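Putative D-tyrosyl-tRNA(Tyr) deacylase 2 (Leishmania major, PDB 1TC5) probably hydrolyses D-tyrosyl-tRNA(Tyr) to D-tyrosine and free tRNA(Tyr), acting as a homodimeric D-aminoacyl-tRNA deacylase, and may protect the cell from harmful D-tyrosine. Local coordinates at residues Thr10-Gln16 and Met39-Leu45; Lys69-His73 and Pro187-Phe192. All coordinates share one frame; numbering follows the deposited sequence.

Overall arrangement
Both contacts reach the mixed sheet at the core of the deacylase chain. Contact 1 pairs neighbouring strands of it, 10-16 with 39-45; contact 2 carries the loop 69-73, which follows helix 55-67, onto 187-192, whose strand lies along the other edge of 10-16. Their centres are about 13 Å apart, and the segments join directly: Leu15 N to His190 O is 2.8 Å and Val13 N to Phe192 O is 2.9 Å, both probable hydrogen bonds. Side chains touch as well, Met14 CG lying 3.5 Å from Thr189 CG2. Both contacts also touch the second subunit, so some of the same residues serve both sheet and dimer interface.

Contact 1 of 2, residues Thr10-Gln16 and Met39-Leu45; sequences TIRVMLQ and MVYIAFL
An antiparallel strand pair inside the central mixed sheet brings Thr10-Gln16 against Met39-Leu45, in register from Thr10 with Leu45 to Gln16 with Met39. The axes approach to 4.6 Å at 164°, and eight backbone hydrogen bonds join the hydrogen-bonded pairs; Tyr41 N to Met14 O (2.9 Å) is the straightest. On the face of Ile11, Val13 and Leu15 the packing is aliphatic: Val13 CG1 meets Ile42 CG1 at 3.9 Å, while Ile11 CG1 touches the edge of the Phe44 ring at CD1 (3.8 Å). Helices 55-67 and 119-136 cover this face.

The other face is more polar. Leu45 CD1 sits over the centre of the Arg12 guanidinium, 3.8 Å from CZ; that group forms a salt bridge through NE with Asp193 and a hydrogen bond through NH1 with Leu102 O, leaving the methyl to pack on its flat side. In one of its two conformers Met14 makes a tentative Met-aromatic contact, SD oblique to the Tyr41 ring. Gln16, with CG beside its own backbone N (chi1 -64°) and the chain extended beyond, brings NE2 obliquely to Tyr41 CZ (3.8 Å), amide and ring planes 84° apart. Its OE1 hydrogen-bonds Tyr41 OH of the second subunit, so an antiparallel core strand pair here carries a reciprocal pair of Gln16-Tyr41 hydrogen bonds across the homodimer interface.

Contact 2 of 2, residues Lys69-His73 and Pro187-Phe192; sequences KIFTH and PFTHMF
Ile70 CG2 sits over one face of the His190 imidazole in a CH-pi contact, 3.5 Å from the ring centroid. The approach is steep, 18° off the ring normal. The same methyl lies over the centre of the Phe71 ring, 3.5 Å above its plane, and so fills the corner between the two rings. The other branch of Ile70 reaches further along the strand: CD1 comes to the edge of the Phe192 ring at CE2 (3.8 Å). With CG2 anti to the backbone N and CG1 beside it, the side chain forks toward both places. The Phe71 face also receives the edge of His190 in an offset edge-to-face pair, centroids 5.5 Å apart and planes at 88°, while its CE1 meets Phe188 O (3.3 Å), near the plane of the ring. Phe71 CD1 packs on Phe188 CD2 at 3.9 Å.

Within 187-192, His190 CE1 lies over the centre of the Phe188 ring, 3.6 Å above its plane. A weak hydrogen bond from His190 ND1 to Phe188 O (2.8 Å, bent to 124°) is consistent with the imidazole's rotation. Phe188 has positive phi and psi, a turn by which the chain leads into the strand, where His190 and Phe192 bond through their backbones to Leu15 and Val13. The loop segment is tied by backbone hydrogen bonds of Ile70 and Phe71 with Gln84. Thr189 O and OG1 bond Ser101 and Gln99 of the second subunit. The result is a small aromatic cluster with a CH-pi methyl, packing the loop after helix 55-67 onto the strand at the edge of the sheet within this chain, beside the dimer interface.

Contact 1 of 2, residues Thr10-Gln16 and Met39-Leu45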
ATOM      1  N   THR A  10      -3.523   4.769  18.763  1.00 29.51           N
ATOM      2  CA  THR A  10      -3.878   5.033  17.376  1.00 26.49           C
ATOM      3  C   THR A  10      -4.094   3.731  16.575  1.00 22.69           C
ATOM      4  O   THR A  10      -3.310   2.801  16.648  1.00 20.58           O
ATOM      5  CB  THR A  10      -2.773   5.910  16.719  1.00 23.83           C
ATOM      6  OG1 THR A  10      -2.648   7.155  17.430  1.00 23.57           O
ATOM      7  CG2 THR A  10      -3.148   6.330  15.312  1.00 22.47           C
ATOM      8  N   ILE A  11      -5.183   3.674  15.833  1.00 19.53           N
ATOM      9  CA  ILE A  11      -5.380   2.651  14.809  1.00 18.67           C
ATOM     10  C   ILE A  11      -4.980   3.308  13.496  1.00 17.19           C
ATOM     11  O   ILE A  11      -5.650   4.244  13.057  1.00 18.82           O
ATOM     12  CB  ILE A  11      -6.865   2.200  14.755  1.00 18.70           C
ATOM     13  CG1 ILE A  11      -7.276   1.510  16.061  1.00 19.62           C
ATOM     14  CG2 ILE A  11      -7.110   1.265  13.570  1.00 22.67           C
ATOM     15  CD1 ILE A  11      -8.748   1.626  16.354  1.00 19.09           C
ATOM     16  N   ARG A  12      -3.883   2.844  12.892  1.00 15.22           N
ATOM     17  CA  ARG A  12      -3.424   3.335  11.589  1.00 14.40           C
ATOM     18  C   ARG A  12      -3.887   2.397  10.499  1.00 16.36           C
ATOM     19  O   ARG A  12      -3.640   1.196  10.572  1.00 13.31           O
ATOM     20  CB  ARG A  12      -1.895   3.394  11.560  1.00 14.63           C
ATOM     21  CG  ARG A  12      -1.295   3.766  10.192  1.00 13.77           C
ATOM     22  CD  ARG A  12       0.107   4.302  10.288  1.00 12.57           C
ATOM     23  NE  ARG A  12       0.104   5.562  11.031  1.00 16.50           N
ATOM     24  CZ  ARG A  12       1.173   6.107  11.605  1.00 16.70           C
ATOM     25  NH1 ARG A  12       2.358   5.552  11.505  1.00 20.93           N
ATOM     26  NH2 ARG A  12       1.051   7.232  12.270  1.00 21.36           N
ATOM     27  N   VAL A  13      -4.573   2.934   9.497  1.00 17.62           N
ATOM     28  CA  VAL A  13      -4.916   2.124   8.326  1.00 18.77           C
ATOM     29  C   VAL A  13      -4.451   2.749   7.014  1.00 16.72           C
ATOM     30  O   VAL A  13      -4.532   3.943   6.831  1.00 17.28           O
ATOM     31  CB  VAL A  13      -6.445   1.801   8.228  1.00 16.98           C
ATOM     32  CG1 VAL A  13      -6.882   0.903   9.375  1.00 15.62           C
ATOM     33  CG2 VAL A  13      -7.290   3.052   8.162  1.00 17.92           C
ATOM     34  N   MET A  14      -3.987   1.902   6.104  0.50 16.62           N
ATOM     35  CA  MET A  14      -3.747   2.280   4.721  0.50 16.68           C
ATOM     36  C   MET A  14      -4.815   1.571   3.875  0.50 16.69           C
ATOM     37  O   MET A  14      -4.972   0.354   3.961  0.50 18.57           O
ATOM     38  CB  MET A  14      -2.332   1.877   4.275  0.50 16.68           C
ATOM     39  CG  MET A  14      -1.991   2.257   2.838  0.50 15.86           C
ATOM     40  SD  MET A  14      -0.315   1.790   2.282  0.50 16.73           S
ATOM     41  CE  MET A  14      -0.704   0.587   1.020  0.50 15.05           C
ATOM     42  N   LEU A  15      -5.537   2.342   3.067  1.00 16.64           N
ATOM     43  CA  LEU A  15      -6.703   1.859   2.336  1.00 16.49           C
ATOM     44  C   LEU A  15      -6.458   2.057   0.867  1.00 16.92           C
ATOM     45  O   LEU A  15      -6.133   3.170   0.446  1.00 14.98           O
ATOM     46  CB  LEU A  15      -7.964   2.642   2.739  1.00 17.44           C
ATOM     47  CG  LEU A  15      -8.204   2.858   4.234  1.00 18.30           C
ATOM     48  CD1 LEU A  15      -9.315   3.912   4.462  1.00 17.69           C
ATOM     49  CD2 LEU A  15      -8.533   1.557   4.926  1.00 19.10           C
ATOM     50  N   GLN A  16      -6.626   0.982   0.088  1.00 17.00           N
ATOM     51  CA  GLN A  16      -6.411   1.007  -1.364  1.00 16.26           C
ATOM     52  C   GLN A  16      -7.632   0.452  -2.087  1.00 16.81           C
ATOM     53  O   GLN A  16      -8.290  -0.494  -1.599  1.00 15.67           O
ATOM     54  CB  GLN A  16      -5.211   0.142  -1.774  1.00 19.83           C
ATOM     55  CG  GLN A  16      -3.858   0.578  -1.265  1.00 13.75           C
ATOM     56  CD  GLN A  16      -2.730  -0.331  -1.736  1.00 18.13           C
ATOM     57  OE1 GLN A  16      -2.322  -0.258  -2.898  1.00 18.74           O
ATOM     58  NE2 GLN A  16      -2.203  -1.162  -0.831  1.00 17.16           N
ATOM     59  N   MET A  39      -8.821  -2.898   0.021  1.00 15.51           N
ATOM     60  CA  MET A  39      -7.770  -3.579   0.771  1.00 14.43           C
ATOM     61  C   MET A  39      -7.272  -2.670   1.892  1.00 15.92           C
ATOM     62  O   MET A  39      -6.830  -1.532   1.649  1.00 16.43           O
ATOM     63  CB  MET A  39      -6.609  -3.985  -0.124  1.00 14.16           C
ATOM     64  CG  MET A  39      -5.531  -4.792   0.621  1.00 15.96           C
ATOM     65  SD  MET A  39      -4.318  -5.597  -0.395  1.00 17.15           S
ATOM     66  CE  MET A  39      -3.402  -4.121  -0.927  1.00 19.77           C
ATOM     67  N   VAL A  40      -7.331  -3.205   3.110  1.00 16.12           N
ATOM     68  CA  VAL A  40      -7.033  -2.476   4.334  1.00 15.99           C
ATOM     69  C   VAL A  40      -5.773  -3.074   4.929  1.00 15.59           C
ATOM     70  O   VAL A  40      -5.755  -4.271   5.209  1.00 18.49           O
ATOM     71  CB  VAL A  40      -8.190  -2.667   5.356  1.00 18.18           C
ATOM     72  CG1 VAL A  40      -7.912  -1.972   6.678  1.00 17.49           C
ATOM     73  CG2 VAL A  40      -9.525  -2.198   4.774  1.00 20.27           C
ATOM     74  N   TYR A  41      -4.732  -2.263   5.096  1.00 14.97           N
ATOM     75  CA  TYR A  41      -3.586  -2.582   5.943  1.00 12.78           C
ATOM     76  C   TYR A  41      -3.773  -1.927   7.324  1.00 13.63           C
ATOM     77  O   TYR A  41      -4.064  -0.752   7.411  1.00 14.99           O
ATOM     78  CB  TYR A  41      -2.295  -2.043   5.333  1.00 12.07           C
ATOM     79  CG  TYR A  41      -1.782  -2.637   4.035  1.00 13.28           C
ATOM     80  CD1 TYR A  41      -2.380  -3.717   3.430  1.00 12.88           C
ATOM     81  CD2 TYR A  41      -0.650  -2.088   3.408  1.00 14.34           C
ATOM     82  CE1 TYR A  41      -1.883  -4.244   2.220  1.00 15.40           C
ATOM     83  CE2 TYR A  41      -0.150  -2.600   2.225  1.00 12.67           C
ATOM     84  CZ  TYR A  41      -0.765  -3.689   1.628  1.00 18.47           C
ATOM     85  OH  TYR A  41      -0.279  -4.215   0.440  1.00 17.21           O
ATOM     86  N   ILE A  42      -3.567  -2.675   8.408  1.00 14.39           N
ATOM     87  CA  ILE A  42      -3.862  -2.159   9.727  1.00 13.94           C
ATOM     88  C   ILE A  42      -2.739  -2.396  10.755  1.00 12.76           C
ATOM     89  O   ILE A  42      -2.141  -3.466  10.832  1.00 14.05           O
ATOM     90  CB  ILE A  42      -5.230  -2.758  10.227  1.00 13.98           C
ATOM     91  CG1 ILE A  42      -5.685  -2.124  11.542  1.00 13.40           C
ATOM     92  CG2 ILE A  42      -5.187  -4.287  10.318  1.00 14.79           C
ATOM     93  CD1 ILE A  42      -7.194  -2.319  11.757  1.00 13.59           C
ATOM     94  N   ALA A  43      -2.513  -1.381  11.568  1.00 14.23           N
ATOM     95  CA  ALA A  43      -1.550  -1.423  12.659  1.00 14.64           C
ATOM     96  C   ALA A  43      -2.171  -0.741  13.849  1.00 15.17           C
ATOM     97  O   ALA A  43      -2.919   0.226  13.695  1.00 13.46           O
ATOM     98  CB  ALA A  43      -0.307  -0.685  12.284  1.00 12.75           C
ATOM     99  N   PHE A  44      -1.832  -1.252  15.026  1.00 16.33           N
ATOM    100  CA  PHE A  44      -2.307  -0.758  16.284  1.00 14.87           C
ATOM    101  C   PHE A  44      -1.108  -0.214  17.035  1.00 15.13           C
ATOM    102  O   PHE A  44      -0.191  -0.954  17.371  1.00 15.61           O
ATOM    103  CB  PHE A  44      -3.033  -1.868  17.087  1.00 13.62           C
ATOM    104  CG  PHE A  44      -4.205  -2.458  16.358  1.00 13.10           C
ATOM    105  CD1 PHE A  44      -5.415  -1.797  16.320  1.00 13.51           C
ATOM    106  CD2 PHE A  44      -4.098  -3.667  15.710  1.00 15.63           C
ATOM    107  CE1 PHE A  44      -6.492  -2.319  15.634  1.00 17.24           C
ATOM    108  CE2 PHE A  44      -5.177  -4.188  15.009  1.00 18.00           C
ATOM    109  CZ  PHE A  44      -6.367  -3.510  14.968  1.00 16.45           C
ATOM    110  N   LEU A  45      -1.167   1.089  17.323  1.00 16.31           N
ATOM    111  CA  LEU A  45      -0.038   1.868  17.804  1.00 17.89           C
ATOM    112  C   LEU A  45      -0.324   2.448  19.177  1.00 20.70           C
ATOM    113  O   LEU A  45      -1.489   2.613  19.547  1.00 19.78           O
ATOM    114  CB  LEU A  45       0.253   3.005  16.830  1.00 18.37           C
ATOM    115  CG  LEU A  45       0.353   2.520  15.370  1.00 20.80           C
ATOM    116  CD1 LEU A  45       0.776   3.682  14.463  1.00 21.83           C
ATOM    117  CD2 LEU A  45       1.293   1.311  15.222  1.00 22.99           C
TER

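Contact 2 of 2, residues Lys69-His73 and Pro187-Phe192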
ATOM      1  N   LYS A  69     -17.052   8.405   2.798  1.00 15.92           N
ATOM      2  CA  LYS A  69     -17.055   8.317   1.345  1.00 16.99           C
ATOM      3  C   LYS A  69     -15.638   8.561   0.885  1.00 15.06           C
ATOM      4  O   LYS A  69     -15.147   9.663   0.979  1.00 14.05           O
ATOM      5  CB  LYS A  69     -18.011   9.336   0.751  1.00 20.03           C
ATOM      6  CG  LYS A  69     -19.479   9.124   1.201  1.00 21.27           C
ATOM      7  CD  LYS A  69     -20.398  10.257   0.701  1.00 26.68           C
ATOM      8  CE  LYS A  69     -21.836  10.103   1.199  1.00 30.27           C
ATOM      9  NZ  LYS A  69     -22.755   9.535   0.175  1.00 36.97           N
ATOM     10  N   ILE A  70     -14.968   7.508   0.433  1.00 14.07           N
ATOM     11  CA  ILE A  70     -13.555   7.588   0.085  1.00 16.05           C
ATOM     12  C   ILE A  70     -13.334   7.308  -1.387  1.00 14.46           C
ATOM     13  O   ILE A  70     -12.785   8.139  -2.083  1.00 15.98           O
ATOM     14  CB  ILE A  70     -12.736   6.579   0.936  1.00 15.52           C
ATOM     15  CG1 ILE A  70     -12.943   6.854   2.430  1.00 19.91           C
ATOM     16  CG2 ILE A  70     -11.241   6.673   0.578  1.00 18.39           C
ATOM     17  CD1 ILE A  70     -12.572   5.658   3.330  1.00 20.30           C
ATOM     18  N   PHE A  71     -13.774   6.127  -1.836  1.00 15.99           N
ATOM     19  CA  PHE A  71     -13.413   5.584  -3.152  1.00 14.85           C
ATOM     20  C   PHE A  71     -14.473   5.782  -4.252  1.00 14.80           C
ATOM     21  O   PHE A  71     -15.673   5.812  -3.989  1.00 16.55           O
ATOM     22  CB  PHE A  71     -13.028   4.099  -3.050  1.00 15.16           C
ATOM     23  CG  PHE A  71     -11.830   3.857  -2.155  1.00 14.71           C
ATOM     24  CD1 PHE A  71     -10.568   4.211  -2.565  1.00 16.26           C
ATOM     25  CD2 PHE A  71     -11.989   3.328  -0.875  1.00 11.65           C
ATOM     26  CE1 PHE A  71      -9.450   4.054  -1.707  1.00 17.44           C
ATOM     27  CE2 PHE A  71     -10.903   3.139  -0.034  1.00 16.00           C
ATOM     28  CZ  PHE A  71      -9.626   3.520  -0.443  1.00 14.90           C
ATOM     29  N   THR A  72     -13.985   5.868  -5.489  1.00 15.79           N
ATOM     30  CA  THR A  72     -14.766   6.233  -6.675  1.00 17.52           C
ATOM     31  C   THR A  72     -14.934   5.073  -7.657  1.00 18.91           C
ATOM     32  O   THR A  72     -15.546   5.230  -8.715  1.00 18.27           O
ATOM     33  CB  THR A  72     -14.068   7.405  -7.428  1.00 15.53           C
ATOM     34  OG1 THR A  72     -12.715   7.051  -7.726  1.00 12.54           O
ATOM     35  CG2 THR A  72     -13.947   8.674  -6.531  1.00 15.79           C
ATOM     36  N   HIS A  73     -14.437   3.894  -7.294  1.00 17.54           N
ATOM     37  CA  HIS A  73     -14.396   2.762  -8.223  1.00 17.74           C
ATOM     38  C   HIS A  73     -15.463   1.679  -7.992  1.00 16.15           C
ATOM     39  O   HIS A  73     -15.536   0.703  -8.723  1.00 19.21           O
ATOM     40  CB  HIS A  73     -13.016   2.153  -8.083  1.00 21.79           C
ATOM     41  CG  HIS A  73     -12.871   1.243  -6.898  1.00 24.74           C
ATOM     42  ND1 HIS A  73     -11.846   1.360  -6.000  1.00 32.63           N
ATOM     43  CD2 HIS A  73     -13.611   0.195  -6.473  1.00 35.07           C
ATOM     44  CE1 HIS A  73     -11.936   0.399  -5.100  1.00 27.93           C
ATOM     45  NE2 HIS A  73     -12.987  -0.329  -5.372  1.00 27.93           N
ATOM     46  N   PRO A 187      -5.006   2.617  -7.107  1.00 14.79           N
ATOM     47  CA  PRO A 187      -5.167   2.411  -5.667  1.00 15.06           C
ATOM     48  C   PRO A 187      -5.751   3.593  -4.899  1.00 14.41           C
ATOM     49  O   PRO A 187      -6.429   3.323  -3.914  1.00 14.96           O
ATOM     50  CB  PRO A 187      -3.736   2.073  -5.177  1.00 16.16           C
ATOM     51  CG  PRO A 187      -3.011   1.585  -6.402  1.00 17.59           C
ATOM     52  CD  PRO A 187      -3.627   2.340  -7.553  1.00 18.31           C
ATOM     53  N   PHE A 188      -5.526   4.835  -5.324  1.00 15.24           N
ATOM     54  CA  PHE A 188      -6.094   6.011  -4.636  1.00 14.27           C
ATOM     55  C   PHE A 188      -5.891   5.893  -3.123  1.00 13.35           C
ATOM     56  O   PHE A 188      -6.814   6.030  -2.309  1.00 13.08           O
ATOM     57  CB  PHE A 188      -7.568   6.115  -4.999  1.00 15.35           C
ATOM     58  CG  PHE A 188      -8.215   7.435  -4.714  1.00 12.84           C
ATOM     59  CD1 PHE A 188      -7.508   8.631  -4.694  1.00 19.04           C
ATOM     60  CD2 PHE A 188      -9.606   7.475  -4.524  1.00 18.02           C
ATOM     61  CE1 PHE A 188      -8.159   9.823  -4.467  1.00 17.08           C
ATOM     62  CE2 PHE A 188     -10.254   8.649  -4.307  1.00 14.72           C
ATOM     63  CZ  PHE A 188      -9.527   9.836  -4.275  1.00 18.00           C
ATOM     64  N   THR A 189      -4.644   5.632  -2.760  1.00 13.85           N
ATOM     65  CA  THR A 189      -4.317   5.195  -1.426  1.00 14.83           C
ATOM     66  C   THR A 189      -4.608   6.282  -0.401  1.00 14.28           C
ATOM     67  O   THR A 189      -4.224   7.408  -0.585  1.00 12.37           O
ATOM     68  CB  THR A 189      -2.814   4.750  -1.381  1.00 15.93           C
ATOM     69  OG1 THR A 189      -2.599   3.747  -2.394  1.00 14.49           O
ATOM     70  CG2 THR A 189      -2.491   4.067  -0.060  1.00 13.60           C
ATOM     71  N   HIS A 190      -5.332   5.915   0.653  1.00 14.56           N
ATOM     72  CA  HIS A 190      -5.513   6.794   1.793  1.00 14.37           C
ATOM     73  C   HIS A 190      -4.785   6.207   3.008  1.00 14.68           C
ATOM     74  O   HIS A 190      -4.566   4.986   3.105  1.00 13.14           O
ATOM     75  CB  HIS A 190      -6.991   7.008   2.073  1.00 15.94           C
ATOM     76  CG  HIS A 190      -7.705   7.835   1.032  1.00 14.94           C
ATOM     77  ND1 HIS A 190      -8.041   7.342  -0.218  1.00 18.64           N
ATOM     78  CD2 HIS A 190      -8.150   9.113   1.064  1.00 14.91           C
ATOM     79  CE1 HIS A 190      -8.677   8.280  -0.899  1.00 17.83           C
ATOM     80  NE2 HIS A 190      -8.755   9.364  -0.145  1.00 17.54           N
ATOM     81  N   MET A 191      -4.393   7.105   3.901  1.00 18.56           N
ATOM     82  CA  MET A 191      -3.751   6.791   5.164  1.00 20.44           C
ATOM     83  C   MET A 191      -4.463   7.563   6.262  1.00 19.26           C
ATOM     84  O   MET A 191      -4.402   8.793   6.280  1.00 21.25           O
ATOM     85  CB  MET A 191      -2.284   7.199   5.101  1.00 22.20           C
ATOM     86  CG  MET A 191      -1.378   6.560   6.183  1.00 31.12           C
ATOM     87  SD  MET A 191      -1.648   7.097   7.888  1.00 31.44           S
ATOM     88  CE  MET A 191      -0.801   8.705   7.886  1.00 34.19           C
ATOM     89  N   PHE A 192      -5.184   6.854   7.144  1.00 17.08           N
ATOM     90  CA  PHE A 192      -5.862   7.486   8.274  1.00 17.47           C
ATOM     91  C   PHE A 192      -5.311   7.009   9.591  1.00 18.38           C
ATOM     92  O   PHE A 192      -5.154   5.801   9.801  1.00 17.77           O
ATOM     93  CB  PHE A 192      -7.343   7.156   8.274  1.00 17.49           C
ATOM     94  CG  PHE A 192      -8.087   7.611   7.051  1.00 18.80           C
ATOM     95  CD1 PHE A 192      -7.714   8.751   6.336  1.00 20.31           C
ATOM     96  CD2 PHE A 192      -9.206   6.904   6.631  1.00 19.55           C
ATOM     97  CE1 PHE A 192      -8.449   9.157   5.205  1.00 18.77           C
ATOM     98  CE2 PHE A 192      -9.944   7.323   5.519  1.00 20.81           C
ATOM     99  CZ  PHE A 192      -9.554   8.438   4.805  1.00 17.02           C
TER